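Local coordinates for protein N-alpha-acetyltransferase 35, NatC auxiliary subunit (Saccharomyces cerevisiae, PDB 6YGA) that serves as the auxiliary subunit of the NatC N-terminal acetyltransferase, which acetylates the N-terminal methionine of the L-A virus Gag protein, at residues B[215-226]-B[253-264]. Numbering follows the deposited sequence.
Sequences LHLTMLKHILKI and NANSVNGIFPQL
Met219, a selenomethionine here, packs against Val257 and Ile260 where two antiparallel helices meet, and against Leu264. The segment axes of 215-226 and 253-260 approach to 9.5 Å at an angle of 152°. The pair belongs to the largely helical body of this subunit. Helices 85-104 and 193-209 pack on the first helix, and helix 298-311 covers part of the second.

The Met219 chain bends at chi2 (-86°) and again at chi3. Its CG lies 3.5 Å from Ile260 CG2, the two side chains running past each other in opposite directions. The bend turns SE to Val257 CG1, 3.6 Å away, where the side chains cross at about a right angle. SE also stands above the face of the Phe261 ring, 5.2 Å from its centroid, a distant Met-aromatic contact.

Leu264 closes one end of the interface. With CG between the backbone N and the carbonyl carbon (chi1 58°), its two methyls split. CD2 meets Leu215 CB at 3.5 Å and also approaches Met219 CG, while CD1 lies over one face of the His216 ring. Leu215 CD1 touches Gln263 OE1 where the two side chains cross at about a right angle.

Asn253 lies at the other end. Its CB packs on Ile226 CG1 at 3.6 Å, and its amide group lies beside His222 and Lys225. Asn253 CG lies at the edge of the His222 ring, in its plane, with the amide turned nearly perpendicular to it.

His222 is a knob in a hole formed by Asn253, Ser256, Val257 and Ile260. Its CB touches Val257 CG2 at 3.5 Å. ND1 gives a weak hydrogen bond to Thr218 O one turn back. Ser256 OG is hydrogen-bonded to Glu252 O, while Ser256 CB makes a CH-pi contact over the His222 face, 3.9 Å from the ring centroid.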
ATOM      1  N   LEU B 215      39.991  -6.499 -11.390  1.00101.19           N
ATOM      2  CA  LEU B 215      38.828  -6.336 -10.525  1.00 95.37           C
ATOM      3  C   LEU B 215      37.554  -6.170 -11.344  1.00 91.90           C
ATOM      4  O   LEU B 215      36.487  -6.653 -10.947  1.00 90.64           O
ATOM      5  CB  LEU B 215      39.030  -5.144  -9.590  1.00 95.37           C
ATOM      6  CG  LEU B 215      39.803  -5.386  -8.292  1.00 97.03           C
ATOM      7  CD1 LEU B 215      39.789  -4.141  -7.417  1.00 98.59           C
ATOM      8  CD2 LEU B 215      39.225  -6.576  -7.544  1.00 93.63           C
ATOM      9  N   HIS B 216      37.645  -5.490 -12.490  1.00 91.22           N
ATOM     10  CA  HIS B 216      36.484  -5.368 -13.367  1.00 88.05           C
ATOM     11  C   HIS B 216      36.042  -6.732 -13.885  1.00 84.88           C
ATOM     12  O   HIS B 216      34.840  -6.998 -14.006  1.00 82.39           O
ATOM     13  CB  HIS B 216      36.794  -4.430 -14.535  1.00 92.10           C
ATOM     14  CG  HIS B 216      36.954  -2.994 -14.138  1.00 96.62           C
ATOM     15  ND1 HIS B 216      38.121  -2.493 -13.603  1.00100.71           N
ATOM     16  CD2 HIS B 216      36.094  -1.949 -14.206  1.00 96.05           C
ATOM     17  CE1 HIS B 216      37.974  -1.203 -13.356  1.00101.27           C
ATOM     18  NE2 HIS B 216      36.752  -0.849 -13.712  1.00 98.46           N
ATOM     19  N   LEU B 217      36.999  -7.611 -14.187  1.00 86.76           N
ATOM     20  CA  LEU B 217      36.649  -8.947 -14.658  1.00 85.83           C
ATOM     21  C   LEU B 217      35.980  -9.759 -13.558  1.00 84.06           C
ATOM     22  O   LEU B 217      34.987 -10.453 -13.809  1.00 82.11           O
ATOM     23  CB  LEU B 217      37.892  -9.668 -15.173  1.00 88.29           C
ATOM     24  CG  LEU B 217      37.650 -11.066 -15.738  1.00 85.73           C
ATOM     25  CD1 LEU B 217      36.875 -10.991 -17.046  1.00 83.56           C
ATOM     26  CD2 LEU B 217      38.969 -11.789 -15.927  1.00 88.08           C
ATOM     27  N   THR B 218      36.509  -9.687 -12.333  1.00 85.09           N
ATOM     28  CA  THR B 218      35.867 -10.361 -11.208  1.00 83.17           C
ATOM     29  C   THR B 218      34.445  -9.852 -11.009  1.00 81.85           C
ATOM     30  O   THR B 218      33.523 -10.638 -10.760  1.00 80.43           O
ATOM     31  CB  THR B 218      36.688 -10.159  -9.934  1.00 84.63           C
ATOM     32  OG1 THR B 218      38.070 -10.434 -10.201  1.00 87.86           O
ATOM     33  CG2 THR B 218      36.202 -11.085  -8.832  1.00 83.68           C
HETATM   34  N   MSE B 219      34.249  -8.541 -11.124  1.00 83.00           N
HETATM   35  CA  MSE B 219      32.924  -7.934 -11.039  1.00 82.90           C
HETATM   36  C   MSE B 219      31.950  -8.540 -12.044  1.00 80.22           C
HETATM   37  O   MSE B 219      30.822  -8.893 -11.699  1.00 77.53           O
HETATM   38  CB  MSE B 219      33.021  -6.428 -11.271  1.00 88.83           C
HETATM   39  CG  MSE B 219      33.206  -5.610 -10.011  1.00 93.55           C
HETATM   40 SE   MSE B 219      31.497  -5.183  -9.182  0.64 94.25          SE
HETATM   41  CE  MSE B 219      30.793  -3.989 -10.565  1.00 93.49           C
ATOM     42  N   LEU B 220      32.401  -8.648 -13.296  1.00 80.45           N
ATOM     43  CA  LEU B 220      31.533  -9.147 -14.356  1.00 77.66           C
ATOM     44  C   LEU B 220      31.201 -10.621 -14.152  1.00 77.27           C
ATOM     45  O   LEU B 220      30.086 -11.058 -14.457  1.00 76.37           O
ATOM     46  CB  LEU B 220      32.188  -8.917 -15.717  1.00 78.16           C
ATOM     47  CG  LEU B 220      31.273  -8.996 -16.937  1.00 76.21           C
ATOM     48  CD1 LEU B 220      30.058  -8.109 -16.737  1.00 73.12           C
ATOM     49  CD2 LEU B 220      32.031  -8.592 -18.197  1.00 78.06           C
ATOM     50  N   LYS B 221      32.153 -11.403 -13.635  1.00 78.46           N
ATOM     51  CA  LYS B 221      31.870 -12.799 -13.317  1.00 78.97           C
ATOM     52  C   LYS B 221      30.796 -12.912 -12.242  1.00 76.37           C
ATOM     53  O   LYS B 221      29.878 -13.735 -12.355  1.00 75.22           O
ATOM     54  CB  LYS B 221      33.150 -13.508 -12.872  1.00 83.74           C
ATOM     55  CG  LYS B 221      34.245 -13.573 -13.931  1.00 89.08           C
ATOM     56  CD  LYS B 221      35.468 -14.317 -13.407  1.00 93.99           C
ATOM     57  CE  LYS B 221      35.116 -15.739 -12.993  1.00 94.64           C
ATOM     58  NZ  LYS B 221      36.254 -16.422 -12.315  1.00 97.19           N
ATOM     59  N   HIS B 222      30.886 -12.092 -11.192  1.00 74.97           N
ATOM     60  CA  HIS B 222      29.882 -12.153 -10.132  1.00 70.55           C
ATOM     61  C   HIS B 222      28.531 -11.648 -10.621  1.00 68.57           C
ATOM     62  O   HIS B 222      27.488 -12.199 -10.252  1.00 66.88           O
ATOM     63  CB  HIS B 222      30.340 -11.352  -8.913  1.00 71.03           C
ATOM     64  CG  HIS B 222      31.340 -12.066  -8.057  1.00 73.73           C
ATOM     65  ND1 HIS B 222      32.640 -11.631  -7.914  1.00 76.84           N
ATOM     66  CD2 HIS B 222      31.231 -13.179  -7.293  1.00 74.12           C
ATOM     67  CE1 HIS B 222      33.290 -12.448  -7.103  1.00 78.74           C
ATOM     68  NE2 HIS B 222      32.458 -13.396  -6.713  1.00 76.47           N
ATOM     69  N   ILE B 223      28.530 -10.594 -11.440  1.00 69.78           N
ATOM     70  CA  ILE B 223      27.284 -10.085 -12.008  1.00 67.09           C
ATOM     71  C   ILE B 223      26.594 -11.169 -12.826  1.00 68.35           C
ATOM     72  O   ILE B 223      25.383 -11.390 -12.705  1.00 69.02           O
ATOM     73  CB  ILE B 223      27.558  -8.827 -12.854  1.00 65.34           C
ATOM     74  CG1 ILE B 223      27.860  -7.629 -11.955  1.00 65.56           C
ATOM     75  CG2 ILE B 223      26.386  -8.522 -13.768  1.00 62.52           C
ATOM     76  CD1 ILE B 223      28.206  -6.371 -12.720  1.00 66.24           C
ATOM     77  N   LEU B 224      27.364 -11.875 -13.659  1.00 69.64           N
ATOM     78  CA  LEU B 224      26.792 -12.917 -14.504  1.00 70.39           C
ATOM     79  C   LEU B 224      26.157 -14.025 -13.669  1.00 68.97           C
ATOM     80  O   LEU B 224      25.063 -14.502 -13.989  1.00 68.12           O
ATOM     81  CB  LEU B 224      27.869 -13.488 -15.427  1.00 75.10           C
ATOM     82  CG  LEU B 224      27.460 -13.756 -16.875  1.00 78.73           C
ATOM     83  CD1 LEU B 224      27.016 -12.478 -17.533  1.00 78.64           C
ATOM     84  CD2 LEU B 224      28.611 -14.344 -17.649  1.00 83.32           C
ATOM     85  N   LYS B 225      26.827 -14.446 -12.594  1.00 67.68           N
ATOM     86  CA  LYS B 225      26.274 -15.508 -11.757  1.00 64.65           C
ATOM     87  C   LYS B 225      25.054 -15.024 -10.986  1.00 61.48           C
ATOM     88  O   LYS B 225      24.124 -15.800 -10.737  1.00 58.95           O
ATOM     89  CB  LYS B 225      27.336 -16.036 -10.796  1.00 63.28           C
ATOM     90  CG  LYS B 225      28.512 -16.731 -11.458  1.00 64.36           C
ATOM     91  CD  LYS B 225      29.465 -17.285 -10.409  1.00 65.58           C
ATOM     92  CE  LYS B 225      30.577 -18.107 -11.042  1.00 70.14           C
ATOM     93  NZ  LYS B 225      31.495 -18.690 -10.022  1.00 73.51           N
ATOM     94  N   ILE B 226      25.044 -13.748 -10.589  1.00 60.94           N
ATOM     95  CA  ILE B 226      23.871 -13.177  -9.927  1.00 57.27           C
ATOM     96  C   ILE B 226      22.664 -13.239 -10.854  1.00 55.89           C
ATOM     97  O   ILE B 226      21.566 -13.642 -10.450  1.00 53.82           O
ATOM     98  CB  ILE B 226      24.157 -11.734  -9.467  1.00 55.57           C
ATOM     99  CG1 ILE B 226      25.046 -11.722  -8.222  1.00 56.40           C
ATOM    100  CG2 ILE B 226      22.862 -10.987  -9.186  1.00 51.09           C
ATOM    101  CD1 ILE B 226      25.334 -10.327  -7.698  1.00 55.58           C
ATOM    102  N   ASN B 253      27.534 -14.072  -3.856  1.00 68.60           N
ATOM    103  CA  ASN B 253      28.024 -13.197  -4.915  1.00 70.75           C
ATOM    104  C   ASN B 253      27.695 -11.738  -4.627  1.00 68.35           C
ATOM    105  O   ASN B 253      28.490 -10.846  -4.943  1.00 68.98           O
ATOM    106  CB  ASN B 253      27.448 -13.629  -6.260  1.00 72.11           C
ATOM    107  CG  ASN B 253      28.019 -14.946  -6.735  1.00 75.21           C
ATOM    108  OD1 ASN B 253      28.195 -15.877  -5.950  1.00 75.66           O
ATOM    109  ND2 ASN B 253      28.335 -15.025  -8.018  1.00 77.46           N
ATOM    110  N   ALA B 254      26.532 -11.472  -4.028  1.00 65.03           N
ATOM    111  CA  ALA B 254      26.204 -10.102  -3.654  1.00 63.43           C
ATOM    112  C   ALA B 254      27.155  -9.584  -2.582  1.00 66.20           C
ATOM    113  O   ALA B 254      27.538  -8.409  -2.595  1.00 69.78           O
ATOM    114  CB  ALA B 254      24.754 -10.014  -3.180  1.00 59.58           C
ATOM    115  N   ASN B 255      27.557 -10.453  -1.649  1.00 66.52           N
ATOM    116  CA  ASN B 255      28.507 -10.043  -0.618  1.00 69.52           C
ATOM    117  C   ASN B 255      29.885  -9.770  -1.208  1.00 70.73           C
ATOM    118  O   ASN B 255      30.566  -8.825  -0.793  1.00 70.45           O
ATOM    119  CB  ASN B 255      28.598 -11.111   0.474  1.00 73.41           C
ATOM    120  CG  ASN B 255      27.561 -10.921   1.566  1.00 76.86           C
ATOM    121  OD1 ASN B 255      27.258  -9.794   1.961  1.00 80.42           O
ATOM    122  ND2 ASN B 255      27.013 -12.024   2.061  1.00 77.14           N
ATOM    123  N   SER B 256      30.317 -10.589  -2.171  1.00 71.16           N
ATOM    124  CA  SER B 256      31.630 -10.384  -2.774  1.00 75.01           C
ATOM    125  C   SER B 256      31.680  -9.075  -3.552  1.00 74.87           C
ATOM    126  O   SER B 256      32.693  -8.367  -3.523  1.00 76.41           O
ATOM    127  CB  SER B 256      31.982 -11.564  -3.680  1.00 75.93           C
ATOM    128  OG  SER B 256      31.970 -12.783  -2.958  1.00 75.67           O
ATOM    129  N   VAL B 257      30.591  -8.732  -4.243  1.00 72.46           N
ATOM    130  CA  VAL B 257      30.554  -7.492  -5.011  1.00 72.66           C
ATOM    131  C   VAL B 257      30.607  -6.284  -4.083  1.00 72.79           C
ATOM    132  O   VAL B 257      31.257  -5.278  -4.388  1.00 74.22           O
ATOM    133  CB  VAL B 257      29.308  -7.465  -5.916  1.00 72.46           C
ATOM    134  CG1 VAL B 257      29.166  -6.118  -6.601  1.00 72.50           C
ATOM    135  CG2 VAL B 257      29.393  -8.566  -6.953  1.00 74.65           C
ATOM    136  N   ASN B 258      29.943  -6.370  -2.926  1.00 70.93           N
ATOM    137  CA  ASN B 258      29.927  -5.239  -2.001  1.00 71.10           C
ATOM    138  C   ASN B 258      31.333  -4.882  -1.526  1.00 72.34           C
ATOM    139  O   ASN B 258      31.667  -3.699  -1.391  1.00 71.75           O
ATOM    140  CB  ASN B 258      29.014  -5.540  -0.812  1.00 71.66           C
ATOM    141  CG  ASN B 258      27.539  -5.450  -1.171  1.00 71.47           C
ATOM    142  OD1 ASN B 258      27.162  -4.766  -2.124  1.00 71.05           O
ATOM    143  ND2 ASN B 258      26.699  -6.139  -0.406  1.00 71.05           N
ATOM    144  N   GLY B 259      32.172  -5.887  -1.269  1.00 75.99           N
ATOM    145  CA  GLY B 259      33.557  -5.610  -0.926  1.00 81.34           C
ATOM    146  C   GLY B 259      34.372  -5.077  -2.084  1.00 81.74           C
ATOM    147  O   GLY B 259      35.416  -4.453  -1.865  1.00 84.64           O
ATOM    148  N   ILE B 260      33.911  -5.308  -3.313  1.00 79.53           N
ATOM    149  CA  ILE B 260      34.627  -4.837  -4.492  1.00 80.41           C
ATOM    150  C   ILE B 260      34.282  -3.382  -4.796  1.00 80.91           C
ATOM    151  O   ILE B 260      35.129  -2.636  -5.299  1.00 82.60           O
ATOM    152  CB  ILE B 260      34.324  -5.759  -5.688  1.00 78.86           C
ATOM    153  CG1 ILE B 260      34.895  -7.162  -5.455  1.00 81.01           C
ATOM    154  CG2 ILE B 260      34.899  -5.202  -6.966  1.00 79.01           C
ATOM    155  CD1 ILE B 260      34.738  -8.085  -6.653  1.00 80.68           C
ATOM    156  N   PHE B 261      33.057  -2.955  -4.479  1.00 81.41           N
ATOM    157  CA  PHE B 261      32.604  -1.595  -4.782  1.00 84.32           C
ATOM    158  C   PHE B 261      33.566  -0.497  -4.341  1.00 86.95           C
ATOM    159  O   PHE B 261      33.882   0.374  -5.167  1.00 87.40           O
ATOM    160  CB  PHE B 261      31.220  -1.357  -4.163  1.00 84.62           C
ATOM    161  CG  PHE B 261      30.082  -1.715  -5.065  1.00 85.47           C
ATOM    162  CD1 PHE B 261      29.933  -1.089  -6.291  1.00 87.20           C
ATOM    163  CD2 PHE B 261      29.150  -2.662  -4.681  1.00 84.87           C
ATOM    164  CE1 PHE B 261      28.880  -1.413  -7.126  1.00 86.37           C
ATOM    165  CE2 PHE B 261      28.094  -2.987  -5.509  1.00 84.41           C
ATOM    166  CZ  PHE B 261      27.959  -2.363  -6.734  1.00 85.02           C
ATOM    167  N   PRO B 262      34.054  -0.453  -3.095  1.00 89.34           N
ATOM    168  CA  PRO B 262      34.942   0.661  -2.730  1.00 93.25           C
ATOM    169  C   PRO B 262      36.255   0.665  -3.491  1.00 96.06           C
ATOM    170  O   PRO B 262      36.890   1.721  -3.596  1.00 97.61           O
ATOM    171  CB  PRO B 262      35.164   0.455  -1.225  1.00 94.54           C
ATOM    172  CG  PRO B 262      34.963  -0.995  -1.016  1.00 93.03           C
ATOM    173  CD  PRO B 262      33.850  -1.367  -1.954  1.00 89.00           C
ATOM    174  N   GLN B 263      36.679  -0.474  -4.045  1.00 97.69           N
ATOM    175  CA  GLN B 263      38.027  -0.577  -4.592  1.00103.18           C
ATOM    176  C   GLN B 263      38.150  -0.016  -6.001  1.00108.36           C
ATOM    177  O   GLN B 263      39.268   0.292  -6.428  1.00111.63           O
ATOM    178  CB  GLN B 263      38.502  -2.034  -4.584  1.00100.55           C
ATOM    179  CG  GLN B 263      38.494  -2.689  -3.211  1.00 98.72           C
ATOM    180  CD  GLN B 263      39.374  -3.924  -3.144  1.00100.10           C
ATOM    181  OE1 GLN B 263      40.379  -4.025  -3.851  1.00102.04           O
ATOM    182  NE2 GLN B 263      39.002  -4.870  -2.290  1.00 99.75           N
ATOM    183  N   LEU B 264      37.046   0.138  -6.727  1.00111.34           N
ATOM    184  CA  LEU B 264      37.115   0.583  -8.109  1.00117.22           C
ATOM    185  C   LEU B 264      35.988   1.559  -8.412  1.00118.88           C
ATOM    186  O   LEU B 264      34.977   1.628  -7.706  1.00115.92           O
ATOM    187  CB  LEU B 264      37.069  -0.603  -9.082  1.00117.58           C
ATOM    188  CG  LEU B 264      35.866  -1.543  -9.042  1.00113.54           C
ATOM    189  CD1 LEU B 264      34.872  -1.184 -10.120  1.00110.25           C
ATOM    190  CD2 LEU B 264      36.341  -2.959  -9.228  1.00115.04           C
TER